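Local structure of cell wall surface anchor family protein (Streptococcus agalactiae serogroup V, 3PF2) at residues I65-K70 with K108-V113; L253-A256 with N260-G263. The protein forms the shaft of a group B streptococcal type 1 pilus as its major pilin, of which this chain is a C-terminal, calcium-binding fragment. All blocks are in the same frame, centred on the assembly; numbering follows the deposited sequence.

Interaction 1 of 2, residues I65-K70 with K108-V113; sequences IKIGSK and KGMTLV
Met110 lays its thioether over the type II' beta turn that runs from Ile67 to Lys70, its sulfur against Ile67 and its terminal methyl resting against both Ile67 O and the CG of Lys70. The side chain is extended beyond CG (chi2 -177°, chi3 -160°), a shape that carries SD and CE from the loop at 108-113 across to the turn. Met110 SD lies 3.9 Å from Ile67 CG2, the branch anti to the backbone N, and the two side chains meet at about a right angle. Met110 CE sits 3.3 Å from Ile67 O, a carbonyl already engaged by the turn: Lys70 N donates to Ile67 O at 2.8 Å, and Ile67 N returns a bond of 2.8 Å to Lys70 O. Gly68 suits its place because its phi is positive (54°), and its bare CA faces the methionine sulfur. Lys70 contributes its aliphatic part, with CG 3.3 Å from Met110 CE, closer than usual for two carbons. Its chain bends at chi2 and chi4, and the ammonium NZ is hydrogen-bonded to Leu106 O at the end of helix 100-106; Ser69 OG bonds to Asp127. The contact thus joins the hairpin turn between strands 57-67 and 70-72, in the Cna-B-like domain, to the loop between helices 100-106 and 116-121. No hydrogen bond links the two segments directly, so their mutual fit depends on van der Waals packing of a slender, flexible thioether, while polar bonds to neighbouring residues fix the turn's flank.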
loop_
_atom_site.group_PDB
_atom_site.type_symbol
_atom_site.label_atom_id
_atom_site.label_comp_id
_atom_site.label_asym_id
_atom_site.label_seq_id
_atom_site.Cartn_x
_atom_site.Cartn_y
_atom_site.Cartn_z
ATOM N N ILE A 65 -14.361 5.696 -12.125
ATOM C CA ILE A 65 -15.109 4.427 -12.133
ATOM C C ILE A 65 -15.545 4.069 -13.552
ATOM O O ILE A 65 -16.156 4.897 -14.239
ATOM C CB ILE A 65 -16.299 4.458 -11.140
ATOM C CG1 ILE A 65 -15.779 4.699 -9.720
ATOM C CG2 ILE A 65 -17.139 3.169 -11.222
ATOM C CD1 ILE A 65 -16.828 4.628 -8.630
ATOM N N LYS A 66 -15.222 2.841 -13.981
ATOM C CA LYS A 66 -15.406 2.390 -15.361
ATOM C C LYS A 66 -16.199 1.104 -15.447
ATOM O O LYS A 66 -16.055 0.228 -14.602
ATOM C CB LYS A 66 -14.052 2.115 -16.048
ATOM C CG LYS A 66 -13.032 3.232 -15.984
ATOM C CD LYS A 66 -13.439 4.427 -16.841
ATOM C CE LYS A 66 -13.607 4.063 -18.313
ATOM N NZ LYS A 66 -12.330 3.796 -19.024
ATOM N N ILE A 67 -17.037 1.013 -16.476
ATOM C CA ILE A 67 -17.539 -0.267 -16.968
ATOM C C ILE A 67 -17.154 -0.366 -18.433
ATOM O O ILE A 67 -17.604 0.441 -19.261
ATOM C CB ILE A 67 -19.067 -0.432 -16.793
ATOM C CG1 ILE A 67 -19.456 -0.329 -15.316
ATOM C CG2 ILE A 67 -19.501 -1.770 -17.361
ATOM C CD1 ILE A 67 -20.957 -0.190 -15.067
ATOM N N GLY A 68 -16.305 -1.343 -18.755
ATOM C CA GLY A 68 -15.719 -1.439 -20.095
ATOM C C GLY A 68 -15.072 -0.098 -20.375
ATOM O O GLY A 68 -14.392 0.447 -19.512
ATOM N N SER A 69 -15.333 0.456 -21.555
ATOM C CA SER A 69 -14.756 1.738 -21.962
ATOM C C SER A 69 -15.507 2.924 -21.367
ATOM O O SER A 69 -15.101 4.075 -21.546
ATOM C CB SER A 69 -14.781 1.858 -23.483
ATOM O OG SER A 69 -16.119 1.974 -23.926
ATOM N N LYS A 70 -16.610 2.651 -20.677
ATOM C CA LYS A 70 -17.513 3.712 -20.246
ATOM C C LYS A 70 -17.211 4.212 -18.850
ATOM O O LYS A 70 -16.832 3.435 -17.964
ATOM C CB LYS A 70 -18.961 3.230 -20.334
ATOM C CG LYS A 70 -19.434 3.007 -21.751
ATOM C CD LYS A 70 -20.476 4.022 -22.154
ATOM C CE LYS A 70 -21.012 3.744 -23.558
ATOM N NZ LYS A 70 -21.814 2.483 -23.674
ATOM N N LYS A 108 -25.130 -1.748 -23.182
ATOM C CA LYS A 108 -25.574 -2.230 -24.482
ATOM C C LYS A 108 -24.413 -2.292 -25.475
ATOM O O LYS A 108 -23.675 -1.320 -25.657
ATOM C CB LYS A 108 -26.726 -1.370 -25.016
ATOM C CG LYS A 108 -28.062 -1.592 -24.286
ATOM C CD LYS A 108 -28.925 -2.666 -24.945
ATOM C CE LYS A 108 -29.408 -2.233 -26.338
ATOM N NZ LYS A 108 -30.535 -3.074 -26.842
ATOM N N GLY A 109 -24.249 -3.461 -26.084
ATOM C CA GLY A 109 -23.145 -3.704 -26.994
ATOM C C GLY A 109 -21.915 -4.293 -26.314
ATOM O O GLY A 109 -21.017 -4.791 -26.992
ATOM N N MET A 110 -21.872 -4.231 -24.985
ATOM C CA MET A 110 -20.748 -4.782 -24.227
ATOM C C MET A 110 -20.889 -6.280 -24.009
ATOM O O MET A 110 -22.005 -6.806 -23.952
ATOM C CB MET A 110 -20.628 -4.101 -22.866
ATOM C CG MET A 110 -19.988 -2.730 -22.902
ATOM S SD MET A 110 -19.805 -2.033 -21.252
ATOM C CE MET A 110 -19.620 -0.316 -21.701
ATOM N N THR A 111 -19.750 -6.965 -23.886
ATOM C CA THR A 111 -19.725 -8.354 -23.460
ATOM C C THR A 111 -19.247 -8.355 -22.009
ATOM O O THR A 111 -18.173 -7.846 -21.701
ATOM C CB THR A 111 -18.839 -9.218 -24.366
ATOM O OG1 THR A 111 -19.383 -9.214 -25.696
ATOM C CG2 THR A 111 -18.769 -10.664 -23.858
ATOM N N LEU A 112 -20.071 -8.899 -21.126
ATOM C CA LEU A 112 -19.835 -8.754 -19.687
ATOM C C LEU A 112 -19.063 -9.946 -19.138
ATOM O O LEU A 112 -19.365 -11.107 -19.457
ATOM C CB LEU A 112 -21.163 -8.553 -18.933
ATOM C CG LEU A 112 -22.070 -7.445 -19.496
ATOM C CD1 LEU A 112 -23.504 -7.532 -18.950
ATOM C CD2 LEU A 112 -21.475 -6.078 -19.240
ATOM N N VAL A 113 -18.041 -9.657 -18.330
ATOM C CA VAL A 113 -17.344 -10.723 -17.631
ATOM C C VAL A 113 -18.339 -11.368 -16.674
ATOM O O VAL A 113 -19.133 -10.677 -16.031
ATOM C CB VAL A 113 -16.107 -10.199 -16.882
ATOM C CG1 VAL A 113 -15.466 -11.303 -16.074
ATOM C CG2 VAL A 113 -15.095 -9.645 -17.886
#

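Interaction 2 of 2, residues L253-A256 with N260-G263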
loop_
_atom_site.group_PDB
_atom_site.type_symbol
_atom_site.label_atom_id
_atom_site.label_comp_id
_atom_site.label_asym_id
_atom_site.label_seq_id
_atom_site.Cartn_x
_atom_site.Cartn_y
_atom_site.Cartn_z
ATOM N N LEU A 253 10.533 1.561 3.927
ATOM C CA LEU A 253 10.996 1.464 2.549
ATOM C C LEU A 253 10.456 0.239 1.817
ATOM O O LEU A 253 10.366 -0.852 2.387
ATOM C CB LEU A 253 12.526 1.429 2.484
ATOM C CG LEU A 253 13.242 2.601 3.147
ATOM C CD1 LEU A 253 14.745 2.285 3.157
ATOM C CD2 LEU A 253 12.952 3.946 2.450
ATOM N N ALA A 254 10.160 0.418 0.530
ATOM C CA ALA A 254 9.648 -0.676 -0.299
ATOM C C ALA A 254 10.609 -1.855 -0.361
ATOM O O ALA A 254 11.817 -1.670 -0.407
ATOM C CB ALA A 254 9.366 -0.179 -1.720
ATOM N N TYR A 255 10.061 -3.063 -0.383
ATOM C CA TYR A 255 10.825 -4.253 -0.775
ATOM C C TYR A 255 9.786 -5.153 -1.441
ATOM O O TYR A 255 8.576 -4.881 -1.339
ATOM C CB TYR A 255 11.491 -4.937 0.443
ATOM C CG TYR A 255 10.496 -5.707 1.282
ATOM C CD1 TYR A 255 10.387 -7.097 1.172
ATOM C CD2 TYR A 255 9.608 -5.033 2.123
ATOM C CE1 TYR A 255 9.428 -7.805 1.896
ATOM C CE2 TYR A 255 8.654 -5.726 2.862
ATOM C CZ TYR A 255 8.570 -7.114 2.737
ATOM O OH TYR A 255 7.618 -7.778 3.466
ATOM N N ALA A 256 10.228 -6.208 -2.118
ATOM C CA ALA A 256 9.300 -7.122 -2.802
ATOM C C ALA A 256 8.255 -6.335 -3.615
ATOM O O ALA A 256 7.042 -6.531 -3.478
ATOM C CB ALA A 256 8.637 -8.077 -1.788
ATOM N N ASN A 260 5.024 -11.084 -3.203
ATOM C CA ASN A 260 4.324 -11.123 -1.916
ATOM C C ASN A 260 5.224 -10.656 -0.777
ATOM O O ASN A 260 6.370 -10.256 -1.018
ATOM C CB ASN A 260 3.682 -12.496 -1.658
ATOM C CG ASN A 260 4.692 -13.597 -1.425
ATOM O OD1 ASN A 260 5.850 -13.359 -1.080
ATOM N ND2 ASN A 260 4.240 -14.835 -1.593
ATOM N N ALA A 261 4.700 -10.661 0.445
ATOM C CA ALA A 261 5.409 -10.092 1.592
ATOM C C ALA A 261 6.690 -10.861 1.968
ATOM O O ALA A 261 7.530 -10.330 2.696
ATOM C CB ALA A 261 4.466 -9.957 2.802
ATOM N N GLU A 262 6.818 -12.091 1.462
ATOM C CA GLU A 262 8.034 -12.897 1.605
ATOM C C GLU A 262 9.016 -12.736 0.442
ATOM O O GLU A 262 10.034 -13.452 0.379
ATOM C CB GLU A 262 7.664 -14.377 1.705
ATOM C CG GLU A 262 6.761 -14.714 2.837
ATOM C CD GLU A 262 6.611 -16.211 3.013
ATOM O OE1 GLU A 262 7.159 -16.983 2.184
ATOM O OE2 GLU A 262 5.939 -16.615 3.980
ATOM N N GLY A 263 8.713 -11.808 -0.471
ATOM C CA GLY A 263 9.414 -11.669 -1.753
ATOM C C GLY A 263 10.760 -10.968 -1.745
ATOM O O GLY A 263 11.257 -10.567 -0.691
#
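Tyr255 OH donates a 2.7 Å hydrogen bond to Ala261 O, joining the two limbs of the loop between strands 247-253 and 266-274 in the prealbumin-like domain. The acceptor belongs to a type I beta turn, Asn260 to Gly263, closed by Gly263 N on Asn260 O at 2.9 Å. The hydroxyl approaches in the carbonyl plane on a lone pair, with a C=O...donor angle of 127°, and Ala261 O lies in the plane of the ring at its edge. Tyrosine suits the site because its long, rigid side chain carries a donor as far as the turn; with CG set between the backbone N and the carbonyl carbon (chi1 75°), the ring's far end comes nearer the turn than CB does. His180 of strand 178-190 also meets this ring, their planes about 50° apart, and its NE2 bonds to Ala256 O. Alanine is small enough at 256 for its methyl to face the turn backbone directly. Gly263, with no side chain, lets its backbone lie close to that methyl and to Asn260 O. Within the turn, Asn260 OD1 accepts a weak bond from Glu262 N. Over one face of the turn, Ala256 CB reaches to 3.2 Å from Asn260 O and 3.6 Å from Gly263 C.

Overall arrangement
From the N terminus, the chain first makes interaction 1, within the Cna-B-like domain: the turn after strand 57-67 is met again by the loop after helix 100-106, closing an excursion of 37 intervening residues that includes strands 78-81 and 90-95. Interaction 2 comes later, in the prealbumin-like domain, and closes a short loop with three residues between its segments, leading from strand 247-253 into strand 266-274. The two follow in series, neither nesting nor crossing. Their centres lie 34 Å apart and their nearest atoms about 24 Å apart. One ties a sheet edge to a helical connection; the other folds a strand connection beside strand 178-190.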